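Local structure of beta-L-arabinobiosidase (Bacteroides thetaiotaomicron, 5MQR) at residues A[780-785]-A[847-852]; A[825-830]-A[855-860]. The protein probably hydrolyses glycosidic linkages of plant pectin, releasing L-arabinose-containing sugars, and may also have sialidase-like activity. All blocks are in the same frame, centred on the assembly; numbering follows the deposited sequence.

Contact 1 (A[780-785]-A[847-852]); sequences TEYQRW and MRYGMR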
loop_
_atom_site.group_PDB
_atom_site.type_symbol
_atom_site.label_atom_id
_atom_site.label_comp_id
_atom_site.label_asym_id
_atom_site.label_seq_id
_atom_site.Cartn_x
_atom_site.Cartn_y
_atom_site.Cartn_z
ATOM N N THR A 780 24.911 -8.676 -39.391
ATOM C CA THR A 780 25.020 -8.006 -40.681
ATOM C C THR A 780 25.246 -6.492 -40.488
ATOM O O THR A 780 26.116 -5.913 -41.131
ATOM C CB THR A 780 23.769 -8.251 -41.564
ATOM O OG1 THR A 780 23.604 -9.657 -41.757
ATOM C CG2 THR A 780 23.893 -7.527 -42.959
ATOM N N GLU A 781 24.470 -5.870 -39.595
ATOM C CA GLU A 781 24.680 -4.451 -39.288
ATOM C C GLU A 781 26.112 -4.180 -38.782
ATOM O O GLU A 781 26.801 -3.274 -39.301
ATOM C CB GLU A 781 23.661 -3.956 -38.265
ATOM C CG GLU A 781 23.815 -2.497 -37.879
ATOM C CD GLU A 781 22.782 -2.041 -36.866
ATOM O OE1 GLU A 781 22.227 -2.888 -36.122
ATOM O OE2 GLU A 781 22.552 -0.810 -36.803
ATOM N N TYR A 782 26.536 -4.954 -37.776
ATOM C CA TYR A 782 27.849 -4.778 -37.155
ATOM C C TYR A 782 28.967 -4.876 -38.211
ATOM O O TYR A 782 29.825 -3.999 -38.304
ATOM C CB TYR A 782 28.075 -5.813 -36.051
ATOM C CG TYR A 782 29.327 -5.547 -35.265
ATOM C CD1 TYR A 782 30.583 -5.872 -35.775
ATOM C CD2 TYR A 782 29.267 -4.944 -34.011
ATOM C CE1 TYR A 782 31.727 -5.594 -35.051
ATOM C CE2 TYR A 782 30.412 -4.679 -33.284
ATOM C CZ TYR A 782 31.634 -5.001 -33.803
ATOM O OH TYR A 782 32.767 -4.722 -33.073
ATOM N N GLN A 783 28.932 -5.939 -39.006
ATOM C CA GLN A 783 29.971 -6.203 -39.993
ATOM C C GLN A 783 30.077 -5.086 -41.053
ATOM O O GLN A 783 31.183 -4.809 -41.535
ATOM C CB GLN A 783 29.783 -7.594 -40.638
ATOM C CG GLN A 783 30.123 -8.756 -39.699
ATOM C CD GLN A 783 29.813 -10.126 -40.307
ATOM O OE1 GLN A 783 30.401 -10.518 -41.317
ATOM N NE2 GLN A 783 28.897 -10.861 -39.697
ATOM N N ARG A 784 28.947 -4.439 -41.376
ATOM C CA ARG A 784 28.934 -3.344 -42.335
ATOM C C ARG A 784 29.735 -2.176 -41.764
ATOM O O ARG A 784 30.648 -1.679 -42.426
ATOM C CB ARG A 784 27.501 -2.921 -42.719
ATOM C CG ARG A 784 27.465 -1.724 -43.667
ATOM C CD ARG A 784 26.063 -1.327 -44.119
ATOM N NE ARG A 784 25.060 -1.284 -43.054
ATOM C CZ ARG A 784 24.993 -0.366 -42.084
ATOM N NH1 ARG A 784 25.896 0.604 -41.973
ATOM N NH2 ARG A 784 24.018 -0.434 -41.188
ATOM N N TRP A 785 29.421 -1.772 -40.532
ATOM C CA TRP A 785 30.188 -0.708 -39.878
ATOM C C TRP A 785 31.681 -1.033 -39.770
ATOM O O TRP A 785 32.531 -0.190 -40.028
ATOM C CB TRP A 785 29.606 -0.363 -38.491
ATOM C CG TRP A 785 28.320 0.399 -38.575
ATOM C CD1 TRP A 785 27.095 0.008 -38.104
ATOM C CD2 TRP A 785 28.127 1.676 -39.175
ATOM N NE1 TRP A 785 26.142 0.973 -38.381
ATOM C CE2 TRP A 785 26.756 2.014 -39.020
ATOM C CE3 TRP A 785 28.983 2.584 -39.814
ATOM C CZ2 TRP A 785 26.217 3.206 -39.498
ATOM C CZ3 TRP A 785 28.443 3.790 -40.306
ATOM C CH2 TRP A 785 27.065 4.087 -40.135
HETATM N N MSE A 847 32.721 -15.756 -28.608
HETATM C CA MSE A 847 34.139 -15.404 -28.612
HETATM C C MSE A 847 34.472 -14.386 -29.677
HETATM O O MSE A 847 35.132 -13.412 -29.377
HETATM C CB MSE A 847 35.012 -16.642 -28.806
HETATM C CG MSE A 847 36.522 -16.376 -28.723
HETATM SE SE MSE A 847 36.936 -15.435 -27.034
HETATM C CE MSE A 847 36.238 -16.702 -25.710
ATOM N N ARG A 848 34.032 -14.600 -30.920
ATOM C CA ARG A 848 34.272 -13.625 -32.015
ATOM C C ARG A 848 33.921 -12.179 -31.615
ATOM O O ARG A 848 34.704 -11.252 -31.862
ATOM C CB ARG A 848 33.505 -13.986 -33.295
ATOM C CG ARG A 848 34.213 -14.973 -34.199
ATOM C CD ARG A 848 33.397 -15.296 -35.442
ATOM N NE ARG A 848 32.327 -16.259 -35.178
ATOM C CZ ARG A 848 32.489 -17.584 -35.039
ATOM N NH1 ARG A 848 33.688 -18.155 -35.109
ATOM N NH2 ARG A 848 31.425 -18.345 -34.804
ATOM N N TYR A 849 32.774 -11.996 -30.984
ATOM C CA TYR A 849 32.336 -10.659 -30.610
ATOM C C TYR A 849 32.889 -10.190 -29.265
ATOM O O TYR A 849 33.057 -8.996 -29.084
ATOM C CB TYR A 849 30.805 -10.539 -30.670
ATOM C CG TYR A 849 30.321 -10.421 -32.086
ATOM C CD1 TYR A 849 30.293 -9.188 -32.722
ATOM C CD2 TYR A 849 29.932 -11.540 -32.810
ATOM C CE1 TYR A 849 29.865 -9.062 -34.041
ATOM C CE2 TYR A 849 29.514 -11.440 -34.134
ATOM C CZ TYR A 849 29.477 -10.198 -34.746
ATOM O OH TYR A 849 29.060 -10.087 -36.050
ATOM N N GLY A 850 33.160 -11.109 -28.340
ATOM C CA GLY A 850 33.833 -10.793 -27.086
ATOM C C GLY A 850 35.255 -10.301 -27.326
ATOM O O GLY A 850 35.704 -9.382 -26.665
HETATM N N MSE A 851 35.958 -10.904 -28.285
HETATM C CA MSE A 851 37.271 -10.422 -28.722
HETATM C C MSE A 851 37.216 -9.036 -29.297
HETATM O O MSE A 851 38.133 -8.253 -29.063
HETATM C CB MSE A 851 37.854 -11.251 -29.852
HETATM C CG MSE A 851 38.334 -12.612 -29.394
HETATM SE SE MSE A 851 39.885 -12.506 -28.189
HETATM C CE MSE A 851 41.148 -11.402 -29.237
ATOM N N ARG A 852 36.179 -8.742 -30.087
ATOM C CA ARG A 852 36.000 -7.394 -30.654
ATOM C C ARG A 852 35.770 -6.354 -29.564
ATOM O O ARG A 852 36.283 -5.237 -29.648
ATOM C CB ARG A 852 34.848 -7.340 -31.649
ATOM C CG ARG A 852 35.147 -8.028 -32.960
ATOM C CD ARG A 852 33.839 -8.182 -33.687
ATOM N NE ARG A 852 33.995 -8.449 -35.103
ATOM C CZ ARG A 852 33.664 -9.575 -35.738
ATOM N NH1 ARG A 852 33.160 -10.644 -35.107
ATOM N NH2 ARG A 852 33.858 -9.635 -37.053
#
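Arg852 lies along the Tyr782 phenol, and the pair can be traced from the arginine CB outwards. Its CB packs 3.6 Å from Tyr782 OH, and CG lies slightly farther from the same oxygen. The extended chain then runs along the phenol, the two side chains passing each other in opposite directions, and CD settles 3.6 Å from Tyr782 CE1. NE is equally near that carbon, but its polar mate is Glu786, just beyond 780-785 on the same helix, with which it forms a salt bridge. At the tip, NH1 sits 3.6 Å above the ring plane of Tyr849, one helical turn back, over the ring centre. The arginine thus covers one face of Tyr849, whose edge meets Tyr782 in a T-shaped pair with planes at 86° and centroids 5.2 Å apart. Tyr849 CE1 is the atom that touches, 3.7 Å from Tyr782 CD1, over one face of that ring and toward its rim. Tyr782 offers this face because its CG stands anti to the backbone N (chi1 -172°), carrying the ring across toward 847-852. Both helices belong to the MGH1-like domain of this six-hairpin glycosidase, a family built as an (alpha/alpha)6 barrel. Their segment axes approach only to 13.4 Å and diverge by 41°, a separation bridged by long side chains; Met826 and Ala830 of helix 820-839 also pack on Tyr782, and Leu833 on Tyr849. An alanine in place of Tyr782 would take away the face that receives the Tyr849 edge, and would probably set the aliphatic part of Arg852 free to turn, making its approach to Glu786 less certain. On the exposed flank, Gln783 crosses Tyr849 at about a right angle, its amide NE2 in loose contact with the phenol oxygen.

Contact 2 (A[825-830]-A[855-860]); sequences YMYGNA and TLKSLV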
loop_
_atom_site.group_PDB
_atom_site.type_symbol
_atom_site.label_atom_id
_atom_site.label_comp_id
_atom_site.label_asym_id
_atom_site.label_seq_id
_atom_site.Cartn_x
_atom_site.Cartn_y
_atom_site.Cartn_z
ATOM N N TYR A 825 29.954 2.851 -29.073
ATOM C CA TYR A 825 28.785 2.200 -29.624
ATOM C C TYR A 825 29.149 0.795 -30.133
ATOM O O TYR A 825 28.424 -0.172 -29.897
ATOM C CB TYR A 825 28.165 2.980 -30.797
ATOM C CG TYR A 825 27.664 4.392 -30.571
ATOM C CD1 TYR A 825 27.448 4.925 -29.297
ATOM C CD2 TYR A 825 27.358 5.178 -31.663
ATOM C CE1 TYR A 825 26.982 6.219 -29.131
ATOM C CE2 TYR A 825 26.879 6.464 -31.514
ATOM C CZ TYR A 825 26.706 6.991 -30.253
ATOM O OH TYR A 825 26.236 8.281 -30.156
HETATM N N MSE A 826 30.268 0.698 -30.833
HETATM C CA MSE A 826 30.693 -0.573 -31.413
HETATM C C MSE A 826 31.157 -1.476 -30.305
HETATM O O MSE A 826 30.845 -2.674 -30.341
HETATM C CB MSE A 826 31.723 -0.387 -32.506
HETATM C CG MSE A 826 31.130 0.400 -33.692
HETATM SE SE MSE A 826 29.620 -0.494 -34.567
HETATM C CE MSE A 826 30.566 -1.983 -35.423
ATOM N N TYR A 827 31.844 -0.924 -29.295
ATOM C CA TYR A 827 32.134 -1.700 -28.081
ATOM C C TYR A 827 30.845 -2.330 -27.527
ATOM O O TYR A 827 30.775 -3.548 -27.311
ATOM C CB TYR A 827 32.804 -0.852 -26.989
ATOM C CG TYR A 827 32.866 -1.584 -25.684
ATOM C CD1 TYR A 827 33.837 -2.557 -25.454
ATOM C CD2 TYR A 827 31.923 -1.350 -24.687
ATOM C CE1 TYR A 827 33.884 -3.266 -24.257
ATOM C CE2 TYR A 827 31.966 -2.051 -23.488
ATOM C CZ TYR A 827 32.942 -3.003 -23.275
ATOM O OH TYR A 827 32.962 -3.686 -22.088
ATOM N N GLY A 828 29.845 -1.481 -27.295
ATOM C CA GLY A 828 28.536 -1.898 -26.805
ATOM C C GLY A 828 27.857 -2.952 -27.665
ATOM O O GLY A 828 27.307 -3.927 -27.130
ATOM N N ASN A 829 27.910 -2.773 -28.989
ATOM C CA ASN A 829 27.273 -3.723 -29.919
ATOM C C ASN A 829 27.971 -5.063 -29.894
ATOM O O ASN A 829 27.324 -6.110 -29.856
ATOM C CB ASN A 829 27.268 -3.204 -31.353
ATOM C CG ASN A 829 26.376 -2.005 -31.544
ATOM O OD1 ASN A 829 25.367 -1.836 -30.856
ATOM N ND2 ASN A 829 26.739 -1.165 -32.505
ATOM N N ALA A 830 29.294 -5.006 -29.895
ATOM C CA ALA A 830 30.134 -6.196 -29.765
ATOM C C ALA A 830 29.845 -6.935 -28.468
ATOM O O ALA A 830 29.622 -8.135 -28.482
ATOM C CB ALA A 830 31.605 -5.825 -29.855
ATOM N N THR A 855 39.077 -5.789 -27.667
ATOM C CA THR A 855 39.917 -5.002 -28.582
ATOM C C THR A 855 39.545 -3.531 -28.493
ATOM O O THR A 855 40.414 -2.709 -28.273
ATOM C CB THR A 855 39.798 -5.484 -30.047
ATOM O OG1 THR A 855 40.209 -6.850 -30.133
ATOM C CG2 THR A 855 40.668 -4.648 -31.000
ATOM N N LEU A 856 38.253 -3.220 -28.609
ATOM C CA LEU A 856 37.778 -1.828 -28.638
ATOM C C LEU A 856 37.875 -1.140 -27.291
ATOM O O LEU A 856 38.194 0.035 -27.214
ATOM C CB LEU A 856 36.341 -1.746 -29.142
ATOM C CG LEU A 856 36.159 -2.075 -30.622
ATOM C CD1 LEU A 856 34.690 -2.286 -30.961
ATOM C CD2 LEU A 856 36.753 -0.983 -31.500
ATOM N N LYS A 857 37.573 -1.865 -26.227
ATOM C CA LYS A 857 37.791 -1.349 -24.882
ATOM C C LYS A 857 39.248 -0.874 -24.707
ATOM O O LYS A 857 39.491 0.254 -24.258
ATOM C CB LYS A 857 37.460 -2.419 -23.851
ATOM C CG LYS A 857 37.839 -2.045 -22.441
ATOM C CD LYS A 857 37.202 -2.972 -21.440
ATOM C CE LYS A 857 37.817 -2.711 -20.086
ATOM N NZ LYS A 857 37.307 -3.717 -19.149
ATOM N N SER A 858 40.198 -1.731 -25.070
ATOM C CA SER A 858 41.617 -1.361 -25.013
ATOM C C SER A 858 41.964 -0.154 -25.857
ATOM O O SER A 858 42.659 0.734 -25.384
ATOM C CB SER A 858 42.529 -2.519 -25.397
ATOM O OG SER A 858 42.778 -3.251 -24.225
ATOM N N LEU A 859 41.467 -0.112 -27.084
ATOM C CA LEU A 859 41.736 1.033 -27.959
ATOM C C LEU A 859 41.142 2.323 -27.405
ATOM O O LEU A 859 41.804 3.343 -27.433
ATOM C CB LEU A 859 41.236 0.800 -29.378
ATOM C CG LEU A 859 42.039 -0.218 -30.190
ATOM C CD1 LEU A 859 41.284 -0.571 -31.460
ATOM C CD2 LEU A 859 43.420 0.311 -30.544
ATOM N N VAL A 860 39.928 2.286 -26.865
ATOM C CA VAL A 860 39.356 3.504 -26.306
ATOM C C VAL A 860 40.179 3.973 -25.106
ATOM O O VAL A 860 40.483 5.160 -24.989
ATOM C CB VAL A 860 37.861 3.353 -25.937
ATOM C CG1 VAL A 860 37.358 4.567 -25.158
ATOM C CG2 VAL A 860 37.041 3.192 -27.200
#
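Tyr827 and Lys857 each have CG anti to the backbone N (chi1 170° and 172°), and the two side chains lie side by side, pointing the same way out of the helix pair. Tyr827 CE1 rests 3.7 Å from Lys857 CB, while CD1 of the ring comes within 3.9 Å of the lysine backbone N. The ring therefore leans on the base of the lysine and not on its amine. Farther out, the lysine chain carries NZ away from 825-830 to a salt bridge with Asp898. Leu856 reaches across with CD1, which it brings against the backbone of the facing helix. There CD1 packs 3.6 Å from Tyr827 N and 3.7 Å from Met826 C, with Met826 CB at 3.8 Å completing the seat. These two segments belong to consecutive helices, 820-839 and 843-864, joined by a very short turn into an antiparallel helical hairpin within the MGH1-like domain of this six-hairpin glycosidase. The segment axes approach to 9.3 Å at 156°. Close packing is most evident at Tyr827 and Leu856, whose CA atoms are 5.7 Å apart and whose CB atoms lie 4.2 Å from each other. No hydrogen bond crosses between the segments; they are held by apolar packing, largely buried. Farther along the same interface, Tyr827 and Ala830 also rest on Ala853. Met826, modelled as selenomethionine, gives Leu856 just the root of its side chain: bends at chi2 and chi3 swing its selenium end away, against Tyr782 and Trp785 of helix 768-788.

How the contacts relate
From the N terminus the chain passes 780-785 on helix 768-788, then 825-830 on helix 820-839, and finally 847-852 and 855-860, both on helix 843-864. Contact 1 closes a loop of 61 intervening residues and contact 2 one of 24; because their segments alternate along the chain, the two loops cross and neither nests in the other. Helix 843-864 is common to both. The contacts, with centres about 10 Å apart, also touch directly: Tyr782 CE2 lies 3.4 Å from Met826 CE, and Tyr849 CB packs against Ala830 O. Three successive helices of the MGH1-like domain are thereby tied into one packed group.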